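Local atomic coordinates of HupZ (Streptococcus sp. 'group A', PDB entry 5ESC), a protein that transforms heme in vitro and is probably a heme-degrading enzyme, built as a split-barrel dimer of the pyridoxamine 5'-phosphate oxidase family. Residues P30-R35 and G99-P104; K40-N45 and I64-R69. All blocks are in the same frame, centred on the assembly; numbering follows the deposited sequence.

Contact 1: residues P30-R35 and G99-P104; sequences PKRSMR and GRMGVP
R32 and M101 reach for each other from opposite directions, and the terminal methyl of M101 comes to rest over one face of the R32 guanidinium. CE of M101 stands 3.3 Å from R32 NH2 and 3.5 Å from R32 CZ, whereas R32 NE and NH1 each lie 4.0 Å from that M101 CE. The methyl is therefore displaced from the centre of the flat group toward its NH2 corner. Two torsion features put it there: the R32 chain runs extended from CG to NE, and M101 bends at its last torsion (chi3 69°), turning CE out of the line of its own chain. At the guanidinium edge, close to its plane, lies the carbonyl O of R100; at 4.0 Å from R32 NH2 this is proximity at the rim, beyond hydrogen-bonding distance. S33 lies at the margin of this packing, with M101 CE 4.3 Å from S33 CB.

In the split barrel, this contact brings the turn that follows strand 26-31 against the loop between helix 88-97 and strand 106-117. Residues K31 to M34 form a type I beta turn, with M34 N bonded to K31 O at 3.1 Å. R35, the residue after the turn, folds back on it: its NH2 donates to S33 O at 2.8 Å and 155°, the acceptor lying near the guanidinium plane, and the same nitrogen also bonds N45 OD1. W96 of helix 88-97 touches both S33 and M101 and makes a cation-pi contact with R35.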
loop_
_atom_site.group_PDB
_atom_site.type_symbol
_atom_site.label_atom_id
_atom_site.label_comp_id
_atom_site.label_asym_id
_atom_site.label_seq_id
_atom_site.Cartn_x
_atom_site.Cartn_y
_atom_site.Cartn_z
ATOM N N PRO A 30 3.173 2.581 -5.590
ATOM C CA PRO A 30 2.054 2.911 -6.456
ATOM C C PRO A 30 2.273 2.333 -7.894
ATOM O O PRO A 30 3.422 2.236 -8.375
ATOM C CB PRO A 30 2.137 4.455 -6.526
ATOM C CG PRO A 30 3.601 4.740 -6.392
ATOM C CD PRO A 30 4.141 3.696 -5.488
ATOM N N LYS A 31 1.195 1.975 -8.602
ATOM C CA LYS A 31 1.289 1.586 -10.007
ATOM C C LYS A 31 0.179 2.323 -10.713
ATOM O O LYS A 31 -0.990 1.840 -10.781
ATOM C CB LYS A 31 1.204 0.040 -10.206
ATOM C CG LYS A 31 2.379 -0.817 -9.708
ATOM C CD LYS A 31 3.687 -0.452 -10.417
ATOM C CE LYS A 31 4.907 -1.198 -9.903
ATOM N NZ LYS A 31 6.030 -0.863 -10.878
ATOM N N ARG A 32 0.480 3.476 -11.299
ATOM C CA ARG A 32 -0.581 4.239 -11.862
ATOM C C ARG A 32 -1.202 3.630 -13.134
ATOM O O ARG A 32 -2.226 4.070 -13.528
ATOM C CB ARG A 32 -0.127 5.674 -12.144
ATOM C CG ARG A 32 0.979 5.789 -13.095
ATOM C CD ARG A 32 1.364 7.285 -13.148
ATOM N NE ARG A 32 2.213 7.527 -14.318
ATOM C CZ ARG A 32 1.776 7.850 -15.548
ATOM N NH1 ARG A 32 0.468 8.037 -15.822
ATOM N NH2 ARG A 32 2.666 8.016 -16.519
ATOM N N SER A 33 -0.548 2.679 -13.798
ATOM C CA SER A 33 -1.092 2.079 -15.035
ATOM C C SER A 33 -1.920 0.817 -14.696
ATOM O O SER A 33 -2.344 0.109 -15.592
ATOM C CB SER A 33 -0.001 1.582 -15.932
ATOM O OG SER A 33 0.894 0.650 -15.321
ATOM N N MET A 34 -2.100 0.517 -13.408
ATOM C CA MET A 34 -2.830 -0.709 -13.028
ATOM C C MET A 34 -4.270 -0.616 -13.591
ATOM O O MET A 34 -4.947 0.409 -13.371
ATOM C CB MET A 34 -2.868 -0.871 -11.565
ATOM C CG MET A 34 -3.499 -2.250 -11.095
ATOM S SD MET A 34 -2.437 -3.686 -11.321
ATOM C CE MET A 34 -1.100 -3.451 -10.155
ATOM N N ARG A 35 -4.758 -1.621 -14.298
ATOM C CA ARG A 35 -6.092 -1.569 -14.900
ATOM C C ARG A 35 -6.665 -2.940 -15.125
ATOM O O ARG A 35 -5.915 -3.892 -15.228
ATOM C CB ARG A 35 -5.974 -0.892 -16.243
ATOM C CG ARG A 35 -4.976 -1.474 -17.228
ATOM C CD ARG A 35 -4.534 -0.399 -18.252
ATOM N NE ARG A 35 -3.686 -0.925 -19.311
ATOM C CZ ARG A 35 -2.377 -1.078 -19.277
ATOM N NH1 ARG A 35 -1.751 -1.607 -20.300
ATOM N NH2 ARG A 35 -1.659 -0.696 -18.226
ATOM N N GLY A 99 1.652 7.506 -26.174
ATOM C CA GLY A 99 1.004 8.743 -25.801
ATOM C C GLY A 99 0.900 8.887 -24.300
ATOM O O GLY A 99 0.406 9.905 -23.817
ATOM N N ARG A 100 1.346 7.889 -23.518
ATOM C CA ARG A 100 1.204 7.976 -22.064
ATOM C C ARG A 100 2.528 7.898 -21.352
ATOM O O ARG A 100 2.749 8.671 -20.435
ATOM C CB ARG A 100 0.265 6.890 -21.477
ATOM C CG ARG A 100 -1.202 6.904 -21.857
ATOM C CD ARG A 100 -2.008 5.868 -21.037
ATOM N NE ARG A 100 -3.453 5.933 -21.282
ATOM C CZ ARG A 100 -4.089 5.456 -22.353
ATOM N NH1 ARG A 100 -3.444 4.820 -23.321
ATOM N NH2 ARG A 100 -5.406 5.597 -22.463
ATOM N N MET A 101 3.395 6.946 -21.689
ATOM C CA MET A 101 4.680 6.799 -20.985
ATOM C C MET A 101 5.658 6.144 -21.927
ATOM O O MET A 101 5.331 5.934 -23.072
ATOM C CB MET A 101 4.439 6.003 -19.675
ATOM C CG MET A 101 3.574 4.765 -19.869
ATOM S SD MET A 101 3.344 3.784 -18.355
ATOM C CE MET A 101 2.335 4.871 -17.367
ATOM N N GLY A 102 6.856 5.811 -21.493
ATOM C CA GLY A 102 7.808 5.021 -22.318
ATOM C C GLY A 102 7.335 3.568 -22.616
ATOM O O GLY A 102 6.304 3.089 -22.112
ATOM N N VAL A 103 8.086 2.914 -23.467
ATOM C CA VAL A 103 7.846 1.534 -23.876
ATOM C C VAL A 103 8.013 0.617 -22.647
ATOM O O VAL A 103 9.002 0.706 -21.951
ATOM C CB VAL A 103 8.838 1.086 -24.922
ATOM C CG1 VAL A 103 8.454 -0.289 -25.460
ATOM C CG2 VAL A 103 8.896 2.136 -26.059
ATOM N N PRO A 104 7.038 -0.266 -22.391
ATOM C CA PRO A 104 7.282 -1.056 -21.155
ATOM C C PRO A 104 8.437 -2.011 -21.296
ATOM O O PRO A 104 8.597 -2.565 -22.330
ATOM C CB PRO A 104 5.949 -1.821 -20.945
ATOM C CG PRO A 104 5.376 -1.878 -22.289
ATOM C CD PRO A 104 5.772 -0.615 -23.032
#

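Contact 2: residues K40-N45 and I64-R69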
loop_
_atom_site.group_PDB
_atom_site.type_symbol
_atom_site.label_atom_id
_atom_site.label_comp_id
_atom_site.label_asym_id
_atom_site.label_seq_id
_atom_site.Cartn_x
_atom_site.Cartn_y
_atom_site.Cartn_z
ATOM N N LYS A 40 -11.372 -10.937 -13.631
ATOM C CA LYS A 40 -10.469 -11.463 -12.584
ATOM C C LYS A 40 -8.978 -11.200 -12.799
ATOM O O LYS A 40 -8.160 -11.836 -12.141
ATOM C CB LYS A 40 -10.651 -12.963 -12.314
ATOM C CG LYS A 40 -10.730 -13.781 -13.514
ATOM C CD LYS A 40 -11.412 -15.133 -13.317
ATOM C CE LYS A 40 -12.455 -15.167 -12.255
ATOM N NZ LYS A 40 -13.206 -16.480 -12.378
ATOM N N THR A 41 -8.646 -10.212 -13.621
ATOM C CA THR A 41 -7.249 -10.012 -14.020
ATOM C C THR A 41 -6.984 -8.529 -14.107
ATOM O O THR A 41 -7.769 -7.837 -14.706
ATOM C CB THR A 41 -6.975 -10.673 -15.372
ATOM O OG1 THR A 41 -7.552 -11.971 -15.366
ATOM C CG2 THR A 41 -5.398 -10.781 -15.694
ATOM N N PHE A 42 -5.887 -8.070 -13.537
ATOM C CA PHE A 42 -5.414 -6.719 -13.752
ATOM C C PHE A 42 -4.147 -6.846 -14.554
ATOM O O PHE A 42 -3.473 -7.910 -14.527
ATOM C CB PHE A 42 -4.995 -6.030 -12.456
ATOM C CG PHE A 42 -6.094 -5.591 -11.554
ATOM C CD1 PHE A 42 -6.611 -4.283 -11.615
ATOM C CD2 PHE A 42 -6.611 -6.464 -10.583
ATOM C CE1 PHE A 42 -7.574 -3.872 -10.754
ATOM C CE2 PHE A 42 -7.615 -6.039 -9.725
ATOM C CZ PHE A 42 -8.076 -4.738 -9.785
ATOM N N ILE A 43 -3.753 -5.800 -15.269
ATOM C CA ILE A 43 -2.454 -5.737 -15.859
ATOM C C ILE A 43 -1.871 -4.388 -15.458
ATOM O O ILE A 43 -2.647 -3.470 -15.130
ATOM C CB ILE A 43 -2.391 -5.956 -17.415
ATOM C CG1 ILE A 43 -3.306 -4.999 -18.254
ATOM C CG2 ILE A 43 -2.653 -7.468 -17.780
ATOM C CD1 ILE A 43 -2.892 -4.869 -19.667
ATOM N N TYR A 44 -0.554 -4.248 -15.521
ATOM C CA TYR A 44 0.097 -2.954 -15.350
ATOM C C TYR A 44 1.324 -2.902 -16.252
ATOM O O TYR A 44 1.848 -3.937 -16.609
ATOM C CB TYR A 44 0.446 -2.624 -13.865
ATOM C CG TYR A 44 1.716 -3.265 -13.300
ATOM C CD1 TYR A 44 1.679 -4.498 -12.697
ATOM C CD2 TYR A 44 2.939 -2.614 -13.374
ATOM C CE1 TYR A 44 2.835 -5.103 -12.166
ATOM C CE2 TYR A 44 4.124 -3.222 -12.829
ATOM C CZ TYR A 44 4.037 -4.463 -12.234
ATOM O OH TYR A 44 5.107 -5.109 -11.671
ATOM N N ASN A 45 1.785 -1.727 -16.606
ATOM C CA ASN A 45 3.016 -1.596 -17.396
ATOM C C ASN A 45 4.256 -1.524 -16.465
ATOM O O ASN A 45 4.295 -0.632 -15.620
ATOM C CB ASN A 45 2.923 -0.321 -18.208
ATOM C CG ASN A 45 2.134 -0.481 -19.427
ATOM O OD1 ASN A 45 1.054 -1.021 -19.378
ATOM N ND2 ASN A 45 2.659 0.009 -20.579
ATOM N N ILE A 64 -3.431 -5.577 -3.883
ATOM C CA ILE A 64 -3.534 -4.281 -4.447
ATOM C C ILE A 64 -4.670 -3.597 -3.751
ATOM O O ILE A 64 -5.777 -4.203 -3.601
ATOM C CB ILE A 64 -3.915 -4.306 -5.980
ATOM C CG1 ILE A 64 -3.006 -5.218 -6.796
ATOM C CG2 ILE A 64 -3.993 -2.886 -6.545
ATOM C CD1 ILE A 64 -3.658 -5.531 -8.140
ATOM N N ALA A 65 -4.455 -2.346 -3.355
ATOM C CA ALA A 65 -5.495 -1.547 -2.729
ATOM C C ALA A 65 -5.890 -0.286 -3.508
ATOM O O ALA A 65 -5.029 0.400 -4.080
ATOM C CB ALA A 65 -5.124 -1.263 -1.269
ATOM N N PHE A 66 -7.194 -0.010 -3.572
ATOM C CA PHE A 66 -7.728 1.186 -4.159
ATOM C C PHE A 66 -8.620 1.825 -3.099
ATOM O O PHE A 66 -9.529 1.142 -2.587
ATOM C CB PHE A 66 -8.622 0.868 -5.373
ATOM C CG PHE A 66 -7.870 0.366 -6.535
ATOM C CD1 PHE A 66 -7.276 1.254 -7.395
ATOM C CD2 PHE A 66 -7.688 -1.007 -6.729
ATOM C CE1 PHE A 66 -6.620 0.803 -8.513
ATOM C CE2 PHE A 66 -7.003 -1.463 -7.838
ATOM C CZ PHE A 66 -6.449 -0.548 -8.710
ATOM N N VAL A 67 -8.332 3.082 -2.767
ATOM C CA VAL A 67 -9.018 3.793 -1.684
ATOM C C VAL A 67 -9.567 5.140 -2.219
ATOM O O VAL A 67 -8.836 5.936 -2.797
ATOM C CB VAL A 67 -8.139 3.984 -0.416
ATOM C CG1 VAL A 67 -8.890 4.792 0.633
ATOM C CG2 VAL A 67 -7.746 2.646 0.247
ATOM N N ASP A 68 -10.873 5.344 -2.109
ATOM C CA ASP A 68 -11.430 6.675 -2.340
ATOM C C ASP A 68 -11.458 7.396 -0.977
ATOM O O ASP A 68 -12.322 7.090 -0.115
ATOM C CB ASP A 68 -12.825 6.601 -2.927
ATOM C CG ASP A 68 -13.416 8.024 -3.202
ATOM O OD1 ASP A 68 -13.074 8.986 -2.463
ATOM O OD2 ASP A 68 -14.157 8.153 -4.196
ATOM N N ARG A 69 -10.454 8.261 -0.791
ATOM C CA ARG A 69 -10.177 8.936 0.481
ATOM C C ARG A 69 -11.402 9.733 0.983
ATOM O O ARG A 69 -11.668 9.726 2.188
ATOM C CB ARG A 69 -8.961 9.865 0.332
ATOM C CG ARG A 69 -7.975 9.886 1.496
ATOM C CD ARG A 69 -8.256 10.965 2.526
ATOM N NE ARG A 69 -7.081 11.595 3.147
ATOM C CZ ARG A 69 -6.175 12.334 2.493
ATOM N NH1 ARG A 69 -6.210 12.477 1.166
ATOM N NH2 ARG A 69 -5.175 12.890 3.163
#
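F42 meets I64 and F66 across the contact through side chains alone; the nearest CA atoms, those of F42 and I64, are still 9.8 Å apart. All three residues are buried, and each points its CB at the opposing segment.

The CH-pi interaction belongs to I64. Its CD1 sits over one face of the F42 ring, 4.3 Å from the ring centroid and 23° off the normal. The approach is shifted toward the rim: I64 CD1 is 3.9 Å from F42 CD2 and 4.2 Å from F42 CG. The extended second torsion of I64 (chi2 163°) carries CD1 outward to this position.

The aromatic pairing is looser. The F42 and F66 planes are inclined by only 20°, yet their centroids are 5.9 Å apart, so the rings have slid past each other and hardly overlap. The closest atoms are F42 CE1 and F66 CE2, 3.8 Å apart, approaching obliquely.

Backbone pairing shows that the two strands are not neighbours: strand 41-46 bonds to strand 106-117, F42 with I110, while strand 61-68 bonds to strand 73-84, I64 with F77, and these two partners stand between them in the sheet order. The curvature of the sheet, as in a split barrel, brings them face to face. The contact thus spans the barrel interior, where F77 adds an edge-to-face ring contact to F42, and M34, L36 and V112 also touch it. On the strand carrying F66, A65 and V67 pack against I28 and L14 of the second subunit.

Every group meeting here is hydrocarbon, which implies that across this gap the side chains probably cohere by dispersion and exclusion of water, while the directed hydrogen bonds run through the strands between.

Contacts 1 and 2 have centres about 13 Å apart and join through the start of strand 35-38 and the turn before it. R35 O lies 2.9 Å from I43 N, a probable hydrogen bond that ties the two strands, and S33 OG lies 2.8 Å from N45 N, again probably bonded. Packing continues the join: S33 OG is 3.6 Å from Y44 CB, and K31 NZ is 3.6 Å from Y44 CE2. M34, in the turn of contact 1, touches F42 of contact 2, linking the turn to the barrel interior. Measured from contact centre to chain centre, contact 1 is partly buried at about 11 Å, and contact 2 is buried at about 5 Å.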